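Local atomic coordinates of Pvc2 (Photorhabdus asymbiotica subsp. asymbiotica, PDB entry 6J0B), a protein that forms part of the contractile sheath around the inner tube of an extracellular contractile injection system, the phage-tail-like PVC particle of Photorhabdus. Residues L136-A150 with E211-N223. Sequence-based numbering, arbitrary orientation.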
ATOM      1  N   LEU A 136       2.506 -73.031 -17.711  1.00 68.17           N
ATOM      2  CA  LEU A 136       2.201 -73.518 -19.046  1.00 68.17           C
ATOM      3  C   LEU A 136       3.234 -73.021 -20.054  1.00 68.17           C
ATOM      4  O   LEU A 136       4.249 -72.414 -19.703  1.00 68.17           O
ATOM      5  CB  LEU A 136       0.779 -73.124 -19.461  1.00 68.17           C
ATOM      6  CG  LEU A 136       0.165 -71.758 -19.143  1.00 68.17           C
ATOM      7  CD1 LEU A 136       0.786 -70.600 -19.892  1.00 68.17           C
ATOM      8  CD2 LEU A 136      -1.329 -71.791 -19.399  1.00 68.17           C
ATOM      9  N   THR A 137       2.959 -73.272 -21.330  1.00 75.24           N
ATOM     10  CA  THR A 137       3.911 -73.045 -22.401  1.00 75.24           C
ATOM     11  C   THR A 137       3.278 -72.223 -23.511  1.00 75.24           C
ATOM     12  O   THR A 137       2.054 -72.129 -23.636  1.00 75.24           O
ATOM     13  CB  THR A 137       4.416 -74.367 -22.998  1.00 75.24           C
ATOM     14  OG1 THR A 137       3.296 -75.159 -23.415  1.00 75.24           O
ATOM     15  CG2 THR A 137       5.237 -75.151 -21.986  1.00 75.24           C
ATOM     16  N   ILE A 138       4.153 -71.629 -24.327  1.00 76.47           N
ATOM     17  CA  ILE A 138       3.762 -71.102 -25.625  1.00 76.47           C
ATOM     18  C   ILE A 138       3.624 -72.238 -26.635  1.00 76.47           C
ATOM     19  O   ILE A 138       2.993 -72.072 -27.685  1.00 76.47           O
ATOM     20  CB  ILE A 138       4.799 -70.041 -26.058  1.00 76.47           C
ATOM     21  CG1 ILE A 138       4.274 -69.148 -27.180  1.00 76.47           C
ATOM     22  CG2 ILE A 138       6.109 -70.692 -26.472  1.00 76.47           C
ATOM     23  CD1 ILE A 138       5.253 -68.085 -27.623  1.00 76.47           C
ATOM     24  N   ASN A 139       4.161 -73.412 -26.307  1.00 81.80           N
ATOM     25  CA  ASN A 139       4.266 -74.559 -27.197  1.00 81.80           C
ATOM     26  C   ASN A 139       3.002 -75.416 -27.182  1.00 81.80           C
ATOM     27  O   ASN A 139       2.436 -75.706 -28.238  1.00 81.80           O
ATOM     28  CB  ASN A 139       5.493 -75.386 -26.795  1.00 81.80           C
ATOM     29  CG  ASN A 139       5.832 -76.473 -27.795  1.00 81.80           C
ATOM     30  OD1 ASN A 139       5.320 -76.497 -28.913  1.00 81.80           O
ATOM     31  ND2 ASN A 139       6.718 -77.377 -27.395  1.00 81.80           N
ATOM     32  N   GLY A 140       2.555 -75.832 -26.000  1.00 83.37           N
ATOM     33  CA  GLY A 140       1.324 -76.593 -25.886  1.00 83.37           C
ATOM     34  C   GLY A 140       0.147 -75.712 -25.526  1.00 83.37           C
ATOM     35  O   GLY A 140      -0.693 -76.083 -24.701  1.00 83.37           O
ATOM     36  N   ALA A 141       0.071 -74.541 -26.161  1.00 80.90           N
ATOM     37  CA  ALA A 141      -0.800 -73.476 -25.682  1.00 80.90           C
ATOM     38  C   ALA A 141      -2.255 -73.649 -26.097  1.00 80.90           C
ATOM     39  O   ALA A 141      -3.152 -73.256 -25.345  1.00 80.90           O
ATOM     40  CB  ALA A 141      -0.282 -72.124 -26.170  1.00 80.90           C
ATOM     41  N   GLU A 142      -2.524 -74.215 -27.273  1.00 85.40           N
ATOM     42  CA  GLU A 142      -3.911 -74.347 -27.701  1.00 85.40           C
ATOM     43  C   GLU A 142      -4.619 -75.528 -27.051  1.00 85.40           C
ATOM     44  O   GLU A 142      -5.835 -75.666 -27.218  1.00 85.40           O
ATOM     45  CB  GLU A 142      -3.998 -74.453 -29.228  1.00 85.40           C
ATOM     46  CG  GLU A 142      -3.606 -75.796 -29.811  1.00 85.40           C
ATOM     47  CD  GLU A 142      -2.537 -75.674 -30.881  1.00 85.40           C
ATOM     48  OE1 GLU A 142      -1.486 -75.062 -30.601  1.00 85.40           O
ATOM     49  OE2 GLU A 142      -2.747 -76.183 -32.004  1.00 85.40           O
ATOM     50  N   GLU A 143      -3.896 -76.373 -26.314  1.00 83.46           N
ATOM     51  CA  GLU A 143      -4.533 -77.425 -25.531  1.00 83.46           C
ATOM     52  C   GLU A 143      -5.037 -76.908 -24.191  1.00 83.46           C
ATOM     53  O   GLU A 143      -6.001 -77.454 -23.644  1.00 83.46           O
ATOM     54  CB  GLU A 143      -3.554 -78.575 -25.297  1.00 83.46           C
ATOM     55  CG  GLU A 143      -2.760 -78.983 -26.521  1.00 83.46           C
ATOM     56  CD  GLU A 143      -1.419 -79.589 -26.158  1.00 83.46           C
ATOM     57  OE1 GLU A 143      -0.701 -80.046 -27.071  1.00 83.46           O
ATOM     58  OE2 GLU A 143      -1.082 -79.604 -24.955  1.00 83.46           O
ATOM     59  N   ALA A 144      -4.396 -75.873 -23.644  1.00 80.18           N
ATOM     60  CA  ALA A 144      -4.849 -75.295 -22.384  1.00 80.18           C
ATOM     61  C   ALA A 144      -6.112 -74.468 -22.561  1.00 80.18           C
ATOM     62  O   ALA A 144      -6.930 -74.390 -21.640  1.00 80.18           O
ATOM     63  CB  ALA A 144      -3.744 -74.439 -21.767  1.00 80.18           C
ATOM     64  N   LYS A 145      -6.288 -73.846 -23.729  1.00 73.69           N
ATOM     65  CA  LYS A 145      -7.539 -73.162 -24.020  1.00 73.69           C
ATOM     66  C   LYS A 145      -8.667 -74.143 -24.301  1.00 73.69           C
ATOM     67  O   LYS A 145      -9.839 -73.766 -24.208  1.00 73.69           O
ATOM     68  CB  LYS A 145      -7.355 -72.205 -25.201  1.00 73.69           C
ATOM     69  CG  LYS A 145      -6.341 -71.101 -24.939  1.00 73.69           C
ATOM     70  CD  LYS A 145      -6.511 -69.921 -25.882  1.00 73.69           C
ATOM     71  CE  LYS A 145      -5.568 -69.992 -27.062  1.00 73.69           C
ATOM     72  NZ  LYS A 145      -5.430 -68.659 -27.713  1.00 73.69           N
ATOM     73  N   GLN A 146      -8.338 -75.396 -24.624  1.00 78.37           N
ATOM     74  CA  GLN A 146      -9.357 -76.408 -24.878  1.00 78.37           C
ATOM     75  C   GLN A 146     -10.056 -76.853 -23.601  1.00 78.37           C
ATOM     76  O   GLN A 146     -11.180 -77.363 -23.662  1.00 78.37           O
ATOM     77  CB  GLN A 146      -8.726 -77.614 -25.570  1.00 78.37           C
ATOM     78  CG  GLN A 146      -9.087 -77.753 -27.030  1.00 78.37           C
ATOM     79  CD  GLN A 146     -10.478 -78.312 -27.224  1.00 78.37           C
ATOM     80  OE1 GLN A 146     -11.457 -77.569 -27.285  1.00 78.37           O
ATOM     81  NE2 GLN A 146     -10.574 -79.633 -27.321  1.00 78.37           N
ATOM     82  N   ALA A 147      -9.413 -76.675 -22.445  1.00 76.45           N
ATOM     83  CA  ALA A 147      -9.997 -77.147 -21.195  1.00 76.45           C
ATOM     84  C   ALA A 147     -11.167 -76.281 -20.749  1.00 76.45           C
ATOM     85  O   ALA A 147     -12.025 -76.746 -19.991  1.00 76.45           O
ATOM     86  CB  ALA A 147      -8.931 -77.192 -20.101  1.00 76.45           C
ATOM     87  N   TYR A 148     -11.227 -75.038 -21.207  1.00 67.92           N
ATOM     88  CA  TYR A 148     -12.264 -74.115 -20.778  1.00 67.92           C
ATOM     89  C   TYR A 148     -13.359 -73.993 -21.829  1.00 67.92           C
ATOM     90  O   TYR A 148     -13.119 -74.132 -23.031  1.00 67.92           O
ATOM     91  CB  TYR A 148     -11.658 -72.747 -20.473  1.00 67.92           C
ATOM     92  CG  TYR A 148     -10.858 -72.744 -19.196  1.00 67.92           C
ATOM     93  CD1 TYR A 148      -9.489 -72.977 -19.204  1.00 67.92           C
ATOM     94  CD2 TYR A 148     -11.480 -72.536 -17.977  1.00 67.92           C
ATOM     95  CE1 TYR A 148      -8.762 -72.984 -18.029  1.00 67.92           C
ATOM     96  CE2 TYR A 148     -10.766 -72.537 -16.801  1.00 67.92           C
ATOM     97  CZ  TYR A 148      -9.409 -72.766 -16.831  1.00 67.92           C
ATOM     98  OH  TYR A 148      -8.700 -72.769 -15.652  1.00 67.92           O
ATOM     99  N   THR A 149     -14.575 -73.742 -21.354  1.00 66.65           N
ATOM    100  CA  THR A 149     -15.743 -73.587 -22.208  1.00 66.65           C
ATOM    101  C   THR A 149     -15.670 -72.248 -22.947  1.00 66.65           C
ATOM    102  O   THR A 149     -14.937 -71.340 -22.558  1.00 66.65           O
ATOM    103  CB  THR A 149     -17.015 -73.693 -21.354  1.00 66.65           C
ATOM    104  OG1 THR A 149     -16.808 -74.673 -20.329  1.00 66.65           O
ATOM    105  CG2 THR A 149     -18.230 -74.126 -22.172  1.00 66.65           C
ATOM    106  N   ALA A 150     -16.426 -72.136 -24.038  1.00 62.73           N
ATOM    107  CA  ALA A 150     -16.439 -70.934 -24.869  1.00 62.73           C
ATOM    108  C   ALA A 150     -17.619 -70.024 -24.556  1.00 62.73           C
ATOM    109  O   ALA A 150     -18.190 -69.406 -25.456  1.00 62.73           O
ATOM    110  CB  ALA A 150     -16.438 -71.316 -26.345  1.00 62.73           C
ATOM    111  N   GLU A 211       5.448 -62.801 -25.488  1.00 63.98           N
ATOM    112  CA  GLU A 211       5.170 -63.704 -26.597  1.00 63.98           C
ATOM    113  C   GLU A 211       4.238 -64.831 -26.182  1.00 63.98           C
ATOM    114  O   GLU A 211       3.484 -65.345 -27.015  1.00 63.98           O
ATOM    115  CB  GLU A 211       6.476 -64.269 -27.152  1.00 63.98           C
ATOM    116  CG  GLU A 211       7.442 -63.213 -27.670  1.00 63.98           C
ATOM    117  CD  GLU A 211       6.948 -62.527 -28.932  1.00 63.98           C
ATOM    118  OE1 GLU A 211       6.229 -63.172 -29.725  1.00 63.98           O
ATOM    119  OE2 GLU A 211       7.278 -61.339 -29.133  1.00 63.98           O
ATOM    120  N   LEU A 212       4.266 -65.221 -24.905  1.00 63.33           N
ATOM    121  CA  LEU A 212       3.342 -66.242 -24.424  1.00 63.33           C
ATOM    122  C   LEU A 212       1.926 -65.697 -24.320  1.00 63.33           C
ATOM    123  O   LEU A 212       0.960 -66.405 -24.622  1.00 63.33           O
ATOM    124  CB  LEU A 212       3.809 -66.782 -23.073  1.00 63.33           C
ATOM    125  CG  LEU A 212       3.017 -67.933 -22.446  1.00 63.33           C
ATOM    126  CD1 LEU A 212       3.961 -69.004 -21.943  1.00 63.33           C
ATOM    127  CD2 LEU A 212       2.143 -67.443 -21.309  1.00 63.33           C
ATOM    128  N   GLN A 213       1.783 -64.441 -23.888  1.00 58.12           N
ATOM    129  CA  GLN A 213       0.468 -63.825 -23.767  1.00 58.12           C
ATOM    130  C   GLN A 213      -0.192 -63.606 -25.122  1.00 58.12           C
ATOM    131  O   GLN A 213      -1.423 -63.539 -25.195  1.00 58.12           O
ATOM    132  CB  GLN A 213       0.579 -62.497 -23.018  1.00 58.12           C
ATOM    133  CG  GLN A 213      -0.733 -61.992 -22.441  1.00 58.12           C
ATOM    134  CD  GLN A 213      -0.633 -60.598 -21.872  1.00 58.12           C
ATOM    135  OE1 GLN A 213      -1.628 -60.027 -21.433  1.00 58.12           O
ATOM    136  NE2 GLN A 213       0.569 -60.041 -21.874  1.00 58.12           N
ATOM    137  N   GLY A 214       0.592 -63.510 -26.194  1.00 60.10           N
ATOM    138  CA  GLY A 214       0.010 -63.397 -27.517  1.00 60.10           C
ATOM    139  C   GLY A 214      -0.667 -64.668 -27.987  1.00 60.10           C
ATOM    140  O   GLY A 214      -1.603 -64.612 -28.788  1.00 60.10           O
ATOM    141  N   GLU A 215      -0.202 -65.824 -27.508  1.00 65.65           N
ATOM    142  CA  GLU A 215      -0.850 -67.090 -27.837  1.00 65.65           C
ATOM    143  C   GLU A 215      -2.231 -67.182 -27.210  1.00 65.65           C
ATOM    144  O   GLU A 215      -3.210 -67.537 -27.874  1.00 65.65           O
ATOM    145  CB  GLU A 215       0.006 -68.260 -27.356  1.00 65.65           C
ATOM    146  CG  GLU A 215       0.873 -68.886 -28.414  1.00 65.65           C
ATOM    147  CD  GLU A 215       0.100 -69.733 -29.397  1.00 65.65           C
ATOM    148  OE1 GLU A 215      -0.819 -70.466 -28.978  1.00 65.65           O
ATOM    149  OE2 GLU A 215       0.420 -69.666 -30.600  1.00 65.65           O
ATOM    150  N   TYR A 216      -2.324 -66.860 -25.924  1.00 64.49           N
ATOM    151  CA  TYR A 216      -3.530 -67.142 -25.164  1.00 64.49           C
ATOM    152  C   TYR A 216      -4.595 -66.076 -25.319  1.00 64.49           C
ATOM    153  O   TYR A 216      -5.756 -66.342 -25.013  1.00 64.49           O
ATOM    154  CB  TYR A 216      -3.181 -67.311 -23.689  1.00 64.49           C
ATOM    155  CG  TYR A 216      -2.446 -68.595 -23.415  1.00 64.49           C
ATOM    156  CD1 TYR A 216      -3.142 -69.757 -23.121  1.00 64.49           C
ATOM    157  CD2 TYR A 216      -1.062 -68.650 -23.470  1.00 64.49           C
ATOM    158  CE1 TYR A 216      -2.479 -70.938 -22.879  1.00 64.49           C
ATOM    159  CE2 TYR A 216      -0.391 -69.826 -23.232  1.00 64.49           C
ATOM    160  CZ  TYR A 216      -1.105 -70.966 -22.932  1.00 64.49           C
ATOM    161  OH  TYR A 216      -0.438 -72.142 -22.686  1.00 64.49           O
ATOM    162  N   ASN A 217      -4.239 -64.892 -25.805  1.00 56.94           N
ATOM    163  CA  ASN A 217      -5.196 -63.800 -25.885  1.00 56.94           C
ATOM    164  C   ASN A 217      -6.172 -63.942 -27.045  1.00 56.94           C
ATOM    165  O   ASN A 217      -7.194 -63.250 -27.061  1.00 56.94           O
ATOM    166  CB  ASN A 217      -4.445 -62.476 -26.012  1.00 56.94           C
ATOM    167  CG  ASN A 217      -5.228 -61.306 -25.479  1.00 56.94           C
ATOM    168  OD1 ASN A 217      -5.919 -61.412 -24.469  1.00 56.94           O
ATOM    169  ND2 ASN A 217      -5.117 -60.172 -26.152  1.00 56.94           N
ATOM    170  N   THR A 218      -5.897 -64.819 -28.011  1.00 61.87           N
ATOM    171  CA  THR A 218      -6.641 -64.778 -29.265  1.00 61.87           C
ATOM    172  C   THR A 218      -7.968 -65.533 -29.191  1.00 61.87           C
ATOM    173  O   THR A 218      -9.038 -64.927 -29.293  1.00 61.87           O
ATOM    174  CB  THR A 218      -5.776 -65.330 -30.402  1.00 61.87           C
ATOM    175  OG1 THR A 218      -5.466 -66.706 -30.148  1.00 61.87           O
ATOM    176  CG2 THR A 218      -4.483 -64.534 -30.516  1.00 61.87           C
ATOM    177  N   GLY A 219      -7.925 -66.852 -29.013  1.00 63.75           N
ATOM    178  CA  GLY A 219      -9.117 -67.647 -29.268  1.00 63.75           C
ATOM    179  C   GLY A 219     -10.103 -67.832 -28.130  1.00 63.75           C
ATOM    180  O   GLY A 219     -11.253 -67.403 -28.229  1.00 63.75           O
ATOM    181  N   ARG A 220      -9.671 -68.464 -27.045  1.00 63.79           N
ATOM    182  CA  ARG A 220     -10.470 -68.603 -25.830  1.00 63.79           C
ATOM    183  C   ARG A 220      -9.642 -67.914 -24.762  1.00 63.79           C
ATOM    184  O   ARG A 220      -8.857 -68.555 -24.060  1.00 63.79           O
ATOM    185  CB  ARG A 220     -10.764 -70.051 -25.485  1.00 63.79           C
ATOM    186  CG  ARG A 220     -11.801 -70.690 -26.379  1.00 63.79           C
ATOM    187  CD  ARG A 220     -12.089 -72.109 -25.948  1.00 63.79           C
ATOM    188  NE  ARG A 220     -12.977 -72.789 -26.881  1.00 63.79           N
ATOM    189  CZ  ARG A 220     -13.309 -74.072 -26.791  1.00 63.79           C
ATOM    190  NH1 ARG A 220     -12.822 -74.816 -25.809  1.00 63.79           N
ATOM    191  NH2 ARG A 220     -14.126 -74.610 -27.685  1.00 63.79           N
ATOM    192  N   ALA A 221      -9.844 -66.609 -24.641  1.00 55.92           N
ATOM    193  CA  ALA A 221      -8.812 -65.736 -24.116  1.00 55.92           C
ATOM    194  C   ALA A 221      -8.615 -65.903 -22.619  1.00 55.92           C
ATOM    195  O   ALA A 221      -9.571 -65.926 -21.840  1.00 55.92           O
ATOM    196  CB  ALA A 221      -9.142 -64.290 -24.437  1.00 55.92           C
ATOM    197  N   ILE A 222      -7.355 -66.032 -22.233  1.00 52.44           N
ATOM    198  CA  ILE A 222      -6.946 -66.115 -20.844  1.00 52.44           C
ATOM    199  C   ILE A 222      -6.243 -64.810 -20.515  1.00 52.44           C
ATOM    200  O   ILE A 222      -5.135 -64.552 -21.000  1.00 52.44           O
ATOM    201  CB  ILE A 222      -6.033 -67.318 -20.592  1.00 52.44           C
ATOM    202  CG1 ILE A 222      -6.756 -68.614 -20.952  1.00 52.44           C
ATOM    203  CG2 ILE A 222      -5.606 -67.344 -19.160  1.00 52.44           C
ATOM    204  CD1 ILE A 222      -5.941 -69.857 -20.698  1.00 52.44           C
ATOM    205  N   ASN A 223      -6.895 -63.973 -19.715  1.00 49.63           N
ATOM    206  CA  ASN A 223      -6.275 -62.750 -19.241  1.00 49.63           C
ATOM    207  C   ASN A 223      -5.147 -63.092 -18.277  1.00 49.63           C
ATOM    208  O   ASN A 223      -5.113 -64.169 -17.687  1.00 49.63           O
ATOM    209  CB  ASN A 223      -7.313 -61.865 -18.570  1.00 49.63           C
ATOM    210  CG  ASN A 223      -8.571 -61.743 -19.387  1.00 49.63           C
ATOM    211  OD1 ASN A 223      -8.519 -61.463 -20.579  1.00 49.63           O
ATOM    212  ND2 ASN A 223      -9.710 -61.972 -18.756  1.00 49.63           N
TER
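Tyr216 pushes its ring end-on into the turn made by Thr137 to Ala144. At the ring edge, near its plane, lie the CB of Ala144 and the carbonyl oxygen of Thr137; Leu136 CD1 and Lys145 CG reach the ring obliquely. Tyr216 OH donates to Thr137 O at 2.7 Å, the oxygen receiving it in its carbonyl plane with a C=O...OH angle of 153°. Ala141 packs against the same end, its CB 3.5 Å from Tyr216 CZ. The second flat group, the Arg220 guanidinium, has Lys145 O and Gln146 O at its edge. An extended side chain carries it past Lys145 to the end of the 136-150 segment, where NH1 stands 2.9 Å from Tyr148 O and the CB of Ala150 approaches obliquely.

Between these two groups runs Lys145. Its chain bends at chi3 (-97°), and CD passes 3.3 Å from Arg220 O before NZ points at Glu215 O, a hydrogen bond modelled too short to trust in detail. Farther along, the side chains of Ile138 and Glu215 cross at about a right angle, Ile138 CG1 lying 3.6 Å from Glu215 CG, and Leu212 CD2 meets Leu136 CD1 at 3.7 Å.

The contact lays the short, weakly bonded helix 141-144 and its flanking loops against helix 210-216 and the start of strand 222-228 in the subtilisin-like domain of the sheath protein. Leu136, Ala141 and Ala144 pack about the phenol while its hydroxyl ties down Thr137's main chain; the ammonium probably does the same for Glu215.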